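Local coordinates for packaging enzyme P4 (Pseudomonas phage phi13, PDB 4BLP), which probably hydrolyses NTP as a hexameric RecA-like helicase motor to drive viral RNA into the empty phage capsid during genome packaging, at residues G71-V76 and V110-Q115; N138-N143 and Q291-G296; V150-T155 and L268-I273. All coordinates share one frame; numbering follows the deposited sequence.

How the interactions relate
In this subunit, contacts with different chemistry serve different parts of one fold. Interactions 1 and 3 are buried, whereas interaction 2 is only partly so. Interaction 1 pairs strands in the small three-stranded antiparallel sheet, about 26 Å from interaction 3 and 30 Å from interaction 2, centre to centre, and combines backbone bonds with proline, valine and phenylalanine packing. Interactions 2 and 3 both reach the large mixed sheet and lie about 17 Å apart between centres: 138-143 leans on strand 287-295 through mixed polar and apolar contacts, while helix 266-274 meets strand 147-152 through apolar side chains and a tyrosine ring. Along the chain, interaction 3 falls wholly between the two segments of interaction 2.

Interaction 1 (G71-V76 and V110-Q115); sequences GSIPLV and VFVPQQ
Val76 lies over one face of the Phe111 ring, its CB 3.9 Å from the ring centroid and offset toward the rim in a CH-pi contact. The two side chains project together from the sheet, alongside one another, as expected of a directly paired couple on one face of a sheet. Phe111 CG sits between its backbone N and carbonyl carbon (chi1 59°), which folds the ring back over its neighbour; Val76 CG1 then comes within 3.5 Å of Phe111 CZ, the ring carbon farthest from the backbone. The other valine branch, CG2, turns to the Pro113 ring and meets its CG at 3.7 Å.

Beneath this overlap the backbones form an antiparallel hydrogen-bonded pair: Val76 N donates to Phe111 O at 2.8 Å, and Phe111 N returns a bond to Val76 O at 3.0 Å. The regular pairing goes no further toward Pro74, where Val112 and Pro113 cross the strand. Pro113 has no N-H to give, and the buried Pro74 O has no conventional hydrogen-bond partner; Pro113 CD lies 3.4 Å from Pro74 O, and Val112 CA makes a CA-H...O contact with the same oxygen. On another side, Leu75 CD2 packs against Val112 CG2 at 4.0 Å, with Leu193 and Thr194 of helix 193-205 also touching Leu75. Pro123 of a neighbouring subunit packs on Ile73. This is a short antiparallel pairing ended by a proline, placing 110-111 at the edge, within this chain, of a three-stranded sheet whose central strand is 73-78.

Interaction 2 (N138-N143 and Q291-G296); sequences NWQVRN and QTIRSG
A mixed polar and apolar contact, partly buried, fastens the loop between strands 136-137 and 144-145 to strand 287-295 of the large mixed sheet. Gln140 and Gln291 meet at one end: Gln291 NE2 donates to Gln140 OE1 over 3.0 Å, in a fairly straight bond (161° at the hydrogen). The acceptor lies nearly in the Gln291 amide plane, but the donor is tilted 28° from the carbonyl plane of Gln140, and the two amides are turned 79° against each other. Gln140 is bent at its second side-chain torsion and Gln291 stretched out beyond CG, and the two chains cross at a slant, with Gln140 CG also beside Gln291 NE2. Gln291 NE2 also donates to Thr281 OG1, its stronger partner, while Gln166 OE1 receives a bond from Gln140 NE2.

The loop thus sits beside the antiparallel extension of a RecA-like, P-loop NTPase sheet, in which 287-295 runs between 279-284 and 298-302. In the middle of the contact, Val141 CG2 and Ile293 CG2 meet tip to tip at 3.8 Å, and Ile293 CD1 reaches Gln140 CB at 3.6 Å.

At the far end the backbone takes over, with Gly296 N donating to Asn143 O at 2.9 Å. Asn143 OD1 rests 3.4 Å from Ser295 CB, while Asn143 ND2 bonds to Thr297 OG1 and the Ser295 hydroxyl is bonded to Gly298 O.

Interaction 3 (V150-T155 and L268-I273); sequences VVVGGT and LVYNNI
Val152, Tyr270 and Ile273 bury the greatest area here, and they show how a helix can be seated on a sheet by a few well-placed apolar groups. Val152, on strand 147-152, aims its side chain at the helix and sets CG1 over one face of the Tyr270 ring. The methyl lies toward one side of that face: CG1 is 3.2 Å from Tyr270 CE1, a tight approach, and 3.5 Å from CZ. With Val152 CG1 opposite the backbone N about the first torsion (chi1 -171°), this branch meets the tyrosine, while CG2 faces the Ile273 CG2 methyl.

The side chains of Tyr270 and Val152 pass alongside one another, running in opposing senses. Although the tyrosine side chain does not set out straight at the strand, its length carries the hydroxyl to the start of the following loop, where Tyr270 OH lies 3.6 Å from Gly153 CA. Val282 of strand 279-284 also touches the tyrosine.

Nearly one turn further along the helix, Ile273 points at the strand. Its branch methyl CG2 meets Val150 CG2 at 3.5 Å, the two side chains lying aslant, and stands 4.3 Å from Val152 CG2. Pro259 touches both Val152 and Ile273, and Met280 of strand 279-284 likewise touches both, adding to the apolar surroundings.

The strand and helix segments run almost antiparallel, at 173°, with axes 10.8 Å apart. Such a helix laid against a parallel central strand is characteristic of the alpha/beta core of RecA-like NTPases; here the strand leads into a loop that matches a Walker A P-loop, beginning at Gly153, whose carbonyl oxygen is hydrogen-bonded by Lys159 NZ.

Interaction 1 (G71-V76 and V110-Q115)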
ATOM      1  N   GLY D  71     -10.186  -8.921 -11.692  1.00 12.07           N
ATOM      2  CA  GLY D  71      -9.233  -8.289 -10.775  1.00 12.07           C
ATOM      3  C   GLY D  71      -7.953  -9.123 -10.779  1.00 13.29           C
ATOM      4  O   GLY D  71      -7.491  -9.571 -11.847  1.00 13.64           O
ATOM      5  N   SER D  72      -7.443  -9.433  -9.600  1.00 12.79           N
ATOM      6  CA  SER D  72      -6.212 -10.232  -9.489  1.00 13.80           C
ATOM      7  C   SER D  72      -6.551 -11.739  -9.386  1.00 13.94           C
ATOM      8  O   SER D  72      -5.645 -12.552  -9.172  1.00 11.58           O
ATOM      9  CB  SER D  72      -5.425  -9.783  -8.257  1.00 19.26           C
ATOM     10  OG  SER D  72      -6.194 -10.039  -7.091  1.00 22.77           O
ATOM     11  N   ILE D  73      -7.834 -12.098  -9.542  1.00  9.90           N
ATOM     12  CA  ILE D  73      -8.251 -13.502  -9.387  1.00  7.75           C
ATOM     13  C   ILE D  73      -8.168 -14.213 -10.730  1.00  9.25           C
ATOM     14  O   ILE D  73      -8.948 -13.883 -11.622  1.00  8.05           O
ATOM     15  CB  ILE D  73      -9.719 -13.589  -8.837  1.00 10.20           C
ATOM     16  CG1 ILE D  73      -9.888 -12.846  -7.493  1.00 13.03           C
ATOM     17  CG2 ILE D  73     -10.179 -15.079  -8.733  1.00 10.25           C
ATOM     18  CD1 ILE D  73     -11.354 -12.375  -7.259  1.00 13.84           C
ATOM     19  N   PRO D  74      -7.288 -15.218 -10.870  1.00  8.48           N
ATOM     20  CA  PRO D  74      -7.272 -15.987 -12.119  1.00  8.20           C
ATOM     21  C   PRO D  74      -8.405 -17.005 -12.096  1.00  9.44           C
ATOM     22  O   PRO D  74      -8.711 -17.589 -11.038  1.00  6.91           O
ATOM     23  CB  PRO D  74      -5.918 -16.711 -12.076  1.00  9.13           C
ATOM     24  CG  PRO D  74      -5.645 -16.921 -10.592  1.00 13.97           C
ATOM     25  CD  PRO D  74      -6.334 -15.760  -9.863  1.00 10.79           C
ATOM     26  N   LEU D  75      -9.000 -17.253 -13.255  1.00  7.85           N
ATOM     27  CA  LEU D  75     -10.096 -18.228 -13.356  1.00  6.36           C
ATOM     28  C   LEU D  75      -9.929 -19.025 -14.621  1.00  7.74           C
ATOM     29  O   LEU D  75      -9.364 -18.544 -15.608  1.00  8.21           O
ATOM     30  CB  LEU D  75     -11.443 -17.491 -13.444  1.00  6.65           C
ATOM     31  CG  LEU D  75     -11.893 -16.734 -12.175  1.00  9.02           C
ATOM     32  CD1 LEU D  75     -13.093 -15.859 -12.492  1.00 10.82           C
ATOM     33  CD2 LEU D  75     -12.223 -17.717 -11.035  1.00 10.96           C
ATOM     34  N   VAL D  76     -10.450 -20.247 -14.580  1.00  6.20           N
ATOM     35  CA  VAL D  76     -10.477 -21.081 -15.774  1.00  6.97           C
ATOM     36  C   VAL D  76     -11.883 -21.600 -15.941  1.00  8.71           C
ATOM     37  O   VAL D  76     -12.508 -22.016 -14.959  1.00  9.64           O
ATOM     38  CB  VAL D  76      -9.466 -22.254 -15.677  1.00  8.80           C
ATOM     39  CG1 VAL D  76      -9.646 -23.229 -16.858  1.00  9.71           C
ATOM     40  CG2 VAL D  76      -8.029 -21.738 -15.647  1.00  9.34           C
ATOM     41  N   VAL D 110     -15.755 -24.166 -13.400  1.00  8.24           N
ATOM     42  CA  VAL D 110     -15.073 -22.864 -13.226  1.00  6.51           C
ATOM     43  C   VAL D 110     -14.248 -23.025 -11.983  1.00  8.41           C
ATOM     44  O   VAL D 110     -14.787 -23.464 -10.943  1.00  8.78           O
ATOM     45  CB  VAL D 110     -16.032 -21.648 -13.100  1.00  9.08           C
ATOM     46  CG1 VAL D 110     -15.245 -20.351 -12.806  1.00  8.57           C
ATOM     47  CG2 VAL D 110     -16.906 -21.488 -14.348  1.00  8.87           C
ATOM     48  N   PHE D 111     -12.968 -22.705 -12.060  1.00  6.39           N
ATOM     49  CA  PHE D 111     -12.125 -22.857 -10.879  1.00  6.41           C
ATOM     50  C   PHE D 111     -10.984 -21.881 -10.907  1.00  8.67           C
ATOM     51  O   PHE D 111     -10.616 -21.365 -11.983  1.00  9.00           O
ATOM     52  CB  PHE D 111     -11.567 -24.312 -10.781  1.00  7.18           C
ATOM     53  CG  PHE D 111     -10.727 -24.756 -11.978  1.00  8.50           C
ATOM     54  CD1 PHE D 111     -11.332 -25.319 -13.108  1.00 11.65           C
ATOM     55  CD2 PHE D 111      -9.348 -24.569 -11.987  1.00 10.90           C
ATOM     56  CE1 PHE D 111     -10.566 -25.702 -14.222  1.00 13.85           C
ATOM     57  CE2 PHE D 111      -8.579 -24.922 -13.104  1.00 12.52           C
ATOM     58  CZ  PHE D 111      -9.194 -25.498 -14.219  1.00 12.49           C
ATOM     59  N   VAL D 112     -10.411 -21.641  -9.729  1.00  6.37           N
ATOM     60  CA  VAL D 112      -9.161 -20.878  -9.649  1.00  5.88           C
ATOM     61  C   VAL D 112      -7.997 -21.856  -9.924  1.00  8.22           C
ATOM     62  O   VAL D 112      -7.803 -22.813  -9.142  1.00  8.81           O
ATOM     63  CB  VAL D 112      -8.988 -20.196  -8.268  1.00  8.26           C
ATOM     64  CG1 VAL D 112      -7.626 -19.458  -8.199  1.00  8.66           C
ATOM     65  CG2 VAL D 112     -10.144 -19.223  -8.021  1.00  7.76           C
ATOM     66  N   PRO D 113      -7.202 -21.640 -10.999  1.00  6.62           N
ATOM     67  CA  PRO D 113      -6.046 -22.537 -11.259  1.00  7.21           C
ATOM     68  C   PRO D 113      -5.017 -22.273 -10.171  1.00 11.57           C
ATOM     69  O   PRO D 113      -4.775 -21.104  -9.800  1.00 10.99           O
ATOM     70  CB  PRO D 113      -5.561 -22.134 -12.655  1.00  8.02           C
ATOM     71  CG  PRO D 113      -5.944 -20.635 -12.758  1.00  9.74           C
ATOM     72  CD  PRO D 113      -7.291 -20.556 -12.002  1.00  6.75           C
ATOM     73  N   GLN D 114      -4.426 -23.363  -9.638  1.00  8.77           N
ATOM     74  CA  GLN D 114      -3.579 -23.203  -8.451  1.00  9.20           C
ATOM     75  C   GLN D 114      -2.074 -23.133  -8.713  1.00 10.32           C
ATOM     76  O   GLN D 114      -1.284 -23.022  -7.758  1.00  9.92           O
ATOM     77  CB  GLN D 114      -3.912 -24.299  -7.431  1.00 11.08           C
ATOM     78  CG  GLN D 114      -5.359 -24.122  -6.833  1.00 12.11           C
ATOM     79  CD  GLN D 114      -5.618 -22.751  -6.207  1.00 16.85           C
ATOM     80  OE1 GLN D 114      -4.725 -22.099  -5.656  1.00 16.10           O
ATOM     81  NE2 GLN D 114      -6.842 -22.290  -6.239  1.00 13.85           N
ATOM     82  N   GLN D 115      -1.687 -23.035  -9.998  1.00  7.79           N
ATOM     83  CA  GLN D 115      -0.288 -22.759 -10.329  1.00  7.56           C
ATOM     84  C   GLN D 115       0.119 -21.432  -9.671  1.00 10.15           C
ATOM     85  O   GLN D 115      -0.605 -20.421  -9.794  1.00 10.05           O
ATOM     86  CB  GLN D 115      -0.172 -22.618 -11.869  1.00  7.95           C
ATOM     87  CG  GLN D 115       1.110 -21.906 -12.368  1.00  7.22           C
ATOM     88  CD  GLN D 115       2.425 -22.650 -12.262  1.00 12.65           C
ATOM     89  OE1 GLN D 115       3.463 -22.058 -12.546  1.00 11.90           O
ATOM     90  NE2 GLN D 115       2.446 -23.941 -11.864  1.00 10.30           N
TER

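Interaction 2 (N138-N143 and Q291-G296)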
ATOM      1  N   ASN D 138     -33.503 -14.465 -26.433  1.00 16.11           N
ATOM      2  CA  ASN D 138     -34.741 -13.728 -26.237  1.00 17.30           C
ATOM      3  C   ASN D 138     -34.765 -13.169 -24.831  1.00 19.44           C
ATOM      4  O   ASN D 138     -35.156 -13.848 -23.879  1.00 20.25           O
ATOM      5  CB  ASN D 138     -35.973 -14.637 -26.521  1.00 18.17           C
ATOM      6  CG  ASN D 138     -37.276 -13.887 -26.633  1.00 42.18           C
ATOM      7  OD1 ASN D 138     -37.373 -12.691 -26.350  1.00 27.64           O
ATOM      8  ND2 ASN D 138     -38.324 -14.582 -27.042  1.00 47.58           N
ATOM      9  N   TRP D 139     -34.220 -11.960 -24.674  1.00 15.93           N
ATOM     10  CA  TRP D 139     -34.188 -11.254 -23.394  1.00 14.35           C
ATOM     11  C   TRP D 139     -34.335  -9.795 -23.704  1.00 16.52           C
ATOM     12  O   TRP D 139     -33.391  -9.211 -24.249  1.00 15.15           O
ATOM     13  CB  TRP D 139     -32.890 -11.515 -22.606  1.00 12.41           C
ATOM     14  CG  TRP D 139     -32.739 -10.626 -21.388  1.00 13.25           C
ATOM     15  CD1 TRP D 139     -31.841  -9.614 -21.214  1.00 15.45           C
ATOM     16  CD2 TRP D 139     -33.503 -10.697 -20.174  1.00 12.72           C
ATOM     17  NE1 TRP D 139     -32.036  -9.016 -19.991  1.00 13.47           N
ATOM     18  CE2 TRP D 139     -33.038  -9.671 -19.325  1.00 15.71           C
ATOM     19  CE3 TRP D 139     -34.576 -11.514 -19.735  1.00 14.83           C
ATOM     20  CZ2 TRP D 139     -33.585  -9.443 -18.053  1.00 16.14           C
ATOM     21  CZ3 TRP D 139     -35.068 -11.332 -18.446  1.00 16.80           C
ATOM     22  CH2 TRP D 139     -34.586 -10.295 -17.627  1.00 16.53           C
ATOM     23  N   GLN D 140     -35.540  -9.222 -23.386  1.00 13.80           N
ATOM     24  CA  GLN D 140     -35.890  -7.802 -23.624  1.00 14.85           C
ATOM     25  C   GLN D 140     -36.110  -7.555 -25.114  1.00 19.81           C
ATOM     26  O   GLN D 140     -37.065  -6.879 -25.469  1.00 21.65           O
ATOM     27  CB  GLN D 140     -34.840  -6.827 -23.027  1.00 14.55           C
ATOM     28  CG  GLN D 140     -34.579  -7.062 -21.528  1.00 15.26           C
ATOM     29  CD  GLN D 140     -35.837  -6.872 -20.713  1.00 22.86           C
ATOM     30  OE1 GLN D 140     -36.396  -5.776 -20.644  1.00 17.52           O
ATOM     31  NE2 GLN D 140     -36.330  -7.944 -20.087  1.00 20.16           N
ATOM     32  N   VAL D 141     -35.222  -8.083 -25.982  1.00 15.66           N
ATOM     33  CA  VAL D 141     -35.337  -8.074 -27.454  1.00 16.27           C
ATOM     34  C   VAL D 141     -35.177  -9.524 -27.883  1.00 20.33           C
ATOM     35  O   VAL D 141     -34.588 -10.307 -27.135  1.00 20.11           O
ATOM     36  CB  VAL D 141     -34.354  -7.129 -28.183  1.00 20.33           C
ATOM     37  CG1 VAL D 141     -34.612  -5.674 -27.795  1.00 21.07           C
ATOM     38  CG2 VAL D 141     -32.889  -7.532 -27.944  1.00 18.87           C
ATOM     39  N   ARG D 142     -35.657  -9.885 -29.091  1.00 17.48           N
ATOM     40  CA  ARG D 142     -35.606 -11.270 -29.547  1.00 17.98           C
ATOM     41  C   ARG D 142     -34.211 -11.774 -29.883  1.00 21.02           C
ATOM     42  O   ARG D 142     -33.996 -12.988 -29.877  1.00 19.50           O
ATOM     43  CB  ARG D 142     -36.502 -11.440 -30.795  1.00 21.88           C
ATOM     44  CG  ARG D 142     -37.984 -11.335 -30.455  1.00 44.26           C
ATOM     45  CD  ARG D 142     -38.850 -11.599 -31.654  1.00 69.57           C
ATOM     46  NE  ARG D 142     -40.252 -11.407 -31.305  1.00 87.91           N
ATOM     47  CZ  ARG D 142     -41.232 -11.307 -32.191  1.00107.43           C
ATOM     48  NH1 ARG D 142     -40.971 -11.381 -33.491  1.00 96.60           N
ATOM     49  NH2 ARG D 142     -42.481 -11.131 -31.786  1.00 96.89           N
ATOM     50  N   ASN D 143     -33.263 -10.862 -30.170  1.00 15.00           N
ATOM     51  CA  ASN D 143     -31.947 -11.246 -30.663  1.00 13.34           C
ATOM     52  C   ASN D 143     -30.816 -10.577 -29.891  1.00 13.43           C
ATOM     53  O   ASN D 143     -29.866 -10.075 -30.488  1.00 13.65           O
ATOM     54  CB  ASN D 143     -31.862 -10.886 -32.157  1.00 15.79           C
ATOM     55  CG  ASN D 143     -32.049  -9.406 -32.448  1.00 23.28           C
ATOM     56  OD1 ASN D 143     -32.589  -8.633 -31.632  1.00 19.31           O
ATOM     57  ND2 ASN D 143     -31.532  -8.986 -33.586  1.00 20.90           N
ATOM     58  N   GLN D 291     -32.391   1.556 -21.235  1.00 14.37           N
ATOM     59  CA  GLN D 291     -31.915   0.235 -21.589  1.00 13.09           C
ATOM     60  C   GLN D 291     -31.077   0.334 -22.844  1.00 15.38           C
ATOM     61  O   GLN D 291     -31.418   1.101 -23.727  1.00 15.36           O
ATOM     62  CB  GLN D 291     -33.104  -0.702 -21.774  1.00 14.18           C
ATOM     63  CG  GLN D 291     -32.707  -2.178 -22.065  1.00 17.15           C
ATOM     64  CD  GLN D 291     -33.968  -3.003 -22.070  1.00 27.57           C
ATOM     65  OE1 GLN D 291     -34.717  -3.010 -23.056  1.00 20.39           O
ATOM     66  NE2 GLN D 291     -34.251  -3.660 -20.950  1.00 14.91           N
ATOM     67  N   THR D 292     -29.987  -0.421 -22.921  1.00 11.49           N
ATOM     68  CA  THR D 292     -29.172  -0.462 -24.138  1.00 11.05           C
ATOM     69  C   THR D 292     -28.727  -1.887 -24.329  1.00 13.63           C
ATOM     70  O   THR D 292     -28.282  -2.515 -23.356  1.00 13.41           O
ATOM     71  CB  THR D 292     -28.011   0.537 -24.150  1.00 13.69           C
ATOM     72  OG1 THR D 292     -27.317   0.385 -25.410  1.00 16.13           O
ATOM     73  CG2 THR D 292     -27.019   0.361 -22.947  1.00 14.13           C
ATOM     74  N   ILE D 293     -28.917  -2.419 -25.544  1.00 10.65           N
ATOM     75  CA  ILE D 293     -28.557  -3.803 -25.848  1.00 11.23           C
ATOM     76  C   ILE D 293     -27.821  -3.923 -27.166  1.00 17.20           C
ATOM     77  O   ILE D 293     -28.270  -3.347 -28.163  1.00 17.10           O
ATOM     78  CB  ILE D 293     -29.863  -4.653 -25.895  1.00 14.21           C
ATOM     79  CG1 ILE D 293     -30.519  -4.759 -24.491  1.00 13.88           C
ATOM     80  CG2 ILE D 293     -29.631  -6.050 -26.527  1.00 14.45           C
ATOM     81  CD1 ILE D 293     -31.991  -5.245 -24.509  1.00 17.03           C
ATOM     82  N   ARG D 294     -26.749  -4.746 -27.187  1.00 12.97           N
ATOM     83  CA  ARG D 294     -26.050  -5.099 -28.423  1.00 12.32           C
ATOM     84  C   ARG D 294     -26.817  -6.306 -28.963  1.00 16.79           C
ATOM     85  O   ARG D 294     -26.790  -7.383 -28.326  1.00 15.17           O
ATOM     86  CB  ARG D 294     -24.561  -5.452 -28.133  1.00 14.82           C
ATOM     87  CG  ARG D 294     -23.782  -4.278 -27.520  1.00 16.87           C
ATOM     88  CD  ARG D 294     -22.324  -4.654 -27.216  1.00 20.08           C
ATOM     89  NE  ARG D 294     -21.790  -3.780 -26.161  1.00 21.18           N
ATOM     90  CZ  ARG D 294     -21.219  -2.603 -26.369  1.00 33.57           C
ATOM     91  NH1 ARG D 294     -21.034  -2.158 -27.606  1.00 26.01           N
ATOM     92  NH2 ARG D 294     -20.815  -1.864 -25.342  1.00 21.42           N
ATOM     93  N   SER D 295     -27.585  -6.123 -30.051  1.00 12.73           N
ATOM     94  CA  SER D 295     -28.342  -7.202 -30.675  1.00 11.99           C
ATOM     95  C   SER D 295     -27.664  -7.678 -31.947  1.00 16.21           C
ATOM     96  O   SER D 295     -26.708  -7.033 -32.456  1.00 15.90           O
ATOM     97  CB  SER D 295     -29.791  -6.782 -30.981  1.00 14.87           C
ATOM     98  OG  SER D 295     -29.879  -6.101 -32.228  1.00 18.51           O
ATOM     99  N   GLY D 296     -28.205  -8.773 -32.488  1.00 14.37           N
ATOM    100  CA  GLY D 296     -27.705  -9.324 -33.747  1.00 16.20           C
ATOM    101  C   GLY D 296     -27.907  -8.368 -34.919  1.00 23.45           C
ATOM    102  O   GLY D 296     -27.215  -8.492 -35.928  1.00 22.69           O
TER

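Interaction 3 (V150-T155 and L268-I273)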
ATOM      1  N   VAL D 150     -26.485  -6.524 -17.592  1.00  8.58           N
ATOM      2  CA  VAL D 150     -26.530  -6.132 -16.183  1.00  8.92           C
ATOM      3  C   VAL D 150     -27.729  -5.234 -15.918  1.00 13.90           C
ATOM      4  O   VAL D 150     -28.097  -4.402 -16.760  1.00 14.07           O
ATOM      5  CB  VAL D 150     -25.211  -5.470 -15.698  1.00 15.17           C
ATOM      6  CG1 VAL D 150     -24.039  -6.451 -15.815  1.00 14.83           C
ATOM      7  CG2 VAL D 150     -24.927  -4.195 -16.471  1.00 15.93           C
ATOM      8  N   VAL D 151     -28.317  -5.382 -14.737  1.00 11.31           N
ATOM      9  CA  VAL D 151     -29.448  -4.581 -14.279  1.00 11.52           C
ATOM     10  C   VAL D 151     -28.897  -3.730 -13.167  1.00 12.77           C
ATOM     11  O   VAL D 151     -28.488  -4.262 -12.148  1.00 11.12           O
ATOM     12  CB  VAL D 151     -30.635  -5.486 -13.832  1.00 13.93           C
ATOM     13  CG1 VAL D 151     -31.801  -4.639 -13.267  1.00 15.54           C
ATOM     14  CG2 VAL D 151     -31.092  -6.360 -15.008  1.00 14.80           C
ATOM     15  N   VAL D 152     -28.889  -2.387 -13.365  1.00 11.65           N
ATOM     16  CA  VAL D 152     -28.209  -1.463 -12.480  1.00 12.37           C
ATOM     17  C   VAL D 152     -29.169  -0.545 -11.757  1.00 14.70           C
ATOM     18  O   VAL D 152     -30.164  -0.118 -12.313  1.00 14.00           O
ATOM     19  CB  VAL D 152     -27.183  -0.611 -13.313  1.00 18.87           C
ATOM     20  CG1 VAL D 152     -26.282   0.211 -12.420  1.00 20.29           C
ATOM     21  CG2 VAL D 152     -26.312  -1.505 -14.202  1.00 18.95           C
ATOM     22  N   GLY D 153     -28.825  -0.203 -10.521  1.00 14.84           N
ATOM     23  CA  GLY D 153     -29.616   0.737  -9.740  1.00 16.12           C
ATOM     24  C   GLY D 153     -29.126   0.749  -8.320  1.00 23.24           C
ATOM     25  O   GLY D 153     -28.467  -0.206  -7.907  1.00 22.11           O
ATOM     26  N   GLY D 154     -29.466   1.794  -7.575  1.00 21.08           N
ATOM     27  CA  GLY D 154     -29.024   1.925  -6.196  1.00 21.34           C
ATOM     28  C   GLY D 154     -29.795   1.071  -5.218  1.00 26.53           C
ATOM     29  O   GLY D 154     -30.654   0.267  -5.590  1.00 24.65           O
ATOM     30  N   THR D 155     -29.460   1.229  -3.926  1.00 26.36           N
ATOM     31  CA  THR D 155     -30.120   0.490  -2.860  1.00 27.44           C
ATOM     32  C   THR D 155     -31.534   1.002  -2.843  1.00 32.18           C
ATOM     33  O   THR D 155     -31.725   2.221  -2.892  1.00 32.53           O
ATOM     34  CB  THR D 155     -29.367   0.734  -1.529  0.66 36.72           C
ATOM     35  OG1 THR D 155     -27.972   0.478  -1.726  0.86 31.71           O
ATOM     36  CG2 THR D 155     -29.900  -0.105  -0.401  0.96 35.11           C
ATOM     37  N   LEU D 268     -21.633   8.865 -15.537  1.00 18.32           N
ATOM     38  CA  LEU D 268     -20.350   8.406 -16.048  1.00 20.19           C
ATOM     39  C   LEU D 268     -20.156   6.918 -15.752  1.00 19.38           C
ATOM     40  O   LEU D 268     -19.748   6.160 -16.632  1.00 17.79           O
ATOM     41  CB  LEU D 268     -19.195   9.209 -15.403  1.00 22.07           C
ATOM     42  CG  LEU D 268     -18.952  10.661 -15.760  1.00 32.15           C
ATOM     43  CD1 LEU D 268     -17.626  11.102 -15.153  1.00 32.66           C
ATOM     44  CD2 LEU D 268     -18.893  10.890 -17.267  1.00 40.28           C
ATOM     45  N   VAL D 269     -20.431   6.507 -14.503  1.00 13.81           N
ATOM     46  CA  VAL D 269     -20.267   5.094 -14.126  1.00 11.59           C
ATOM     47  C   VAL D 269     -21.194   4.213 -14.955  1.00 12.33           C
ATOM     48  O   VAL D 269     -20.762   3.169 -15.463  1.00 12.39           O
ATOM     49  CB  VAL D 269     -20.467   4.912 -12.588  1.00 14.84           C
ATOM     50  CG1 VAL D 269     -20.486   3.431 -12.185  1.00 15.46           C
ATOM     51  CG2 VAL D 269     -19.338   5.640 -11.842  1.00 15.54           C
ATOM     52  N   TYR D 270     -22.467   4.616 -15.121  1.00 13.11           N
ATOM     53  CA  TYR D 270     -23.421   3.808 -15.889  1.00 13.16           C
ATOM     54  C   TYR D 270     -22.966   3.720 -17.354  1.00 15.44           C
ATOM     55  O   TYR D 270     -23.052   2.650 -17.941  1.00 15.83           O
ATOM     56  CB  TYR D 270     -24.842   4.367 -15.755  1.00 16.57           C
ATOM     57  CG  TYR D 270     -25.518   4.104 -14.408  1.00 20.27           C
ATOM     58  CD1 TYR D 270     -24.818   3.539 -13.345  1.00 23.40           C
ATOM     59  CD2 TYR D 270     -26.847   4.441 -14.196  1.00 21.88           C
ATOM     60  CE1 TYR D 270     -25.425   3.329 -12.101  1.00 26.43           C
ATOM     61  CE2 TYR D 270     -27.476   4.193 -12.969  1.00 22.07           C
ATOM     62  CZ  TYR D 270     -26.759   3.655 -11.921  1.00 29.44           C
ATOM     63  OH  TYR D 270     -27.365   3.441 -10.701  1.00 29.31           O
ATOM     64  N   ASN D 271     -22.417   4.831 -17.927  1.00 14.00           N
ATOM     65  CA  ASN D 271     -21.878   4.779 -19.289  1.00 12.90           C
ATOM     66  C   ASN D 271     -20.710   3.788 -19.381  1.00 15.37           C
ATOM     67  O   ASN D 271     -20.605   3.045 -20.350  1.00 14.00           O
ATOM     68  CB  ASN D 271     -21.394   6.163 -19.745  1.00 14.96           C
ATOM     69  CG  ASN D 271     -22.498   7.124 -20.049  1.00 36.81           C
ATOM     70  OD1 ASN D 271     -23.651   6.732 -20.260  1.00 30.47           O
ATOM     71  ND2 ASN D 271     -22.152   8.414 -20.114  1.00 34.64           N
ATOM     72  N   ASN D 272     -19.822   3.786 -18.368  1.00 12.46           N
ATOM     73  CA  ASN D 272     -18.681   2.863 -18.388  1.00 10.24           C
ATOM     74  C   ASN D 272     -19.146   1.424 -18.285  1.00 14.87           C
ATOM     75  O   ASN D 272     -18.569   0.545 -18.921  1.00 14.35           O
ATOM     76  CB  ASN D 272     -17.700   3.213 -17.253  1.00 12.10           C
ATOM     77  CG  ASN D 272     -16.986   4.538 -17.464  1.00 26.60           C
ATOM     78  OD1 ASN D 272     -16.837   5.014 -18.575  1.00 28.75           O
ATOM     79  ND2 ASN D 272     -16.531   5.180 -16.412  1.00 18.54           N
ATOM     80  N   ILE D 273     -20.200   1.165 -17.485  1.00 13.00           N
ATOM     81  CA  ILE D 273     -20.750  -0.194 -17.380  1.00 11.01           C
ATOM     82  C   ILE D 273     -21.349  -0.612 -18.731  1.00 11.39           C
ATOM     83  O   ILE D 273     -21.070  -1.714 -19.222  1.00 10.83           O
ATOM     84  CB  ILE D 273     -21.796  -0.287 -16.222  1.00 13.72           C
ATOM     85  CG1 ILE D 273     -21.096  -0.137 -14.878  1.00 15.01           C
ATOM     86  CG2 ILE D 273     -22.532  -1.633 -16.280  1.00 13.25           C
ATOM     87  CD1 ILE D 273     -22.049  -0.083 -13.673  1.00 20.60           C
TER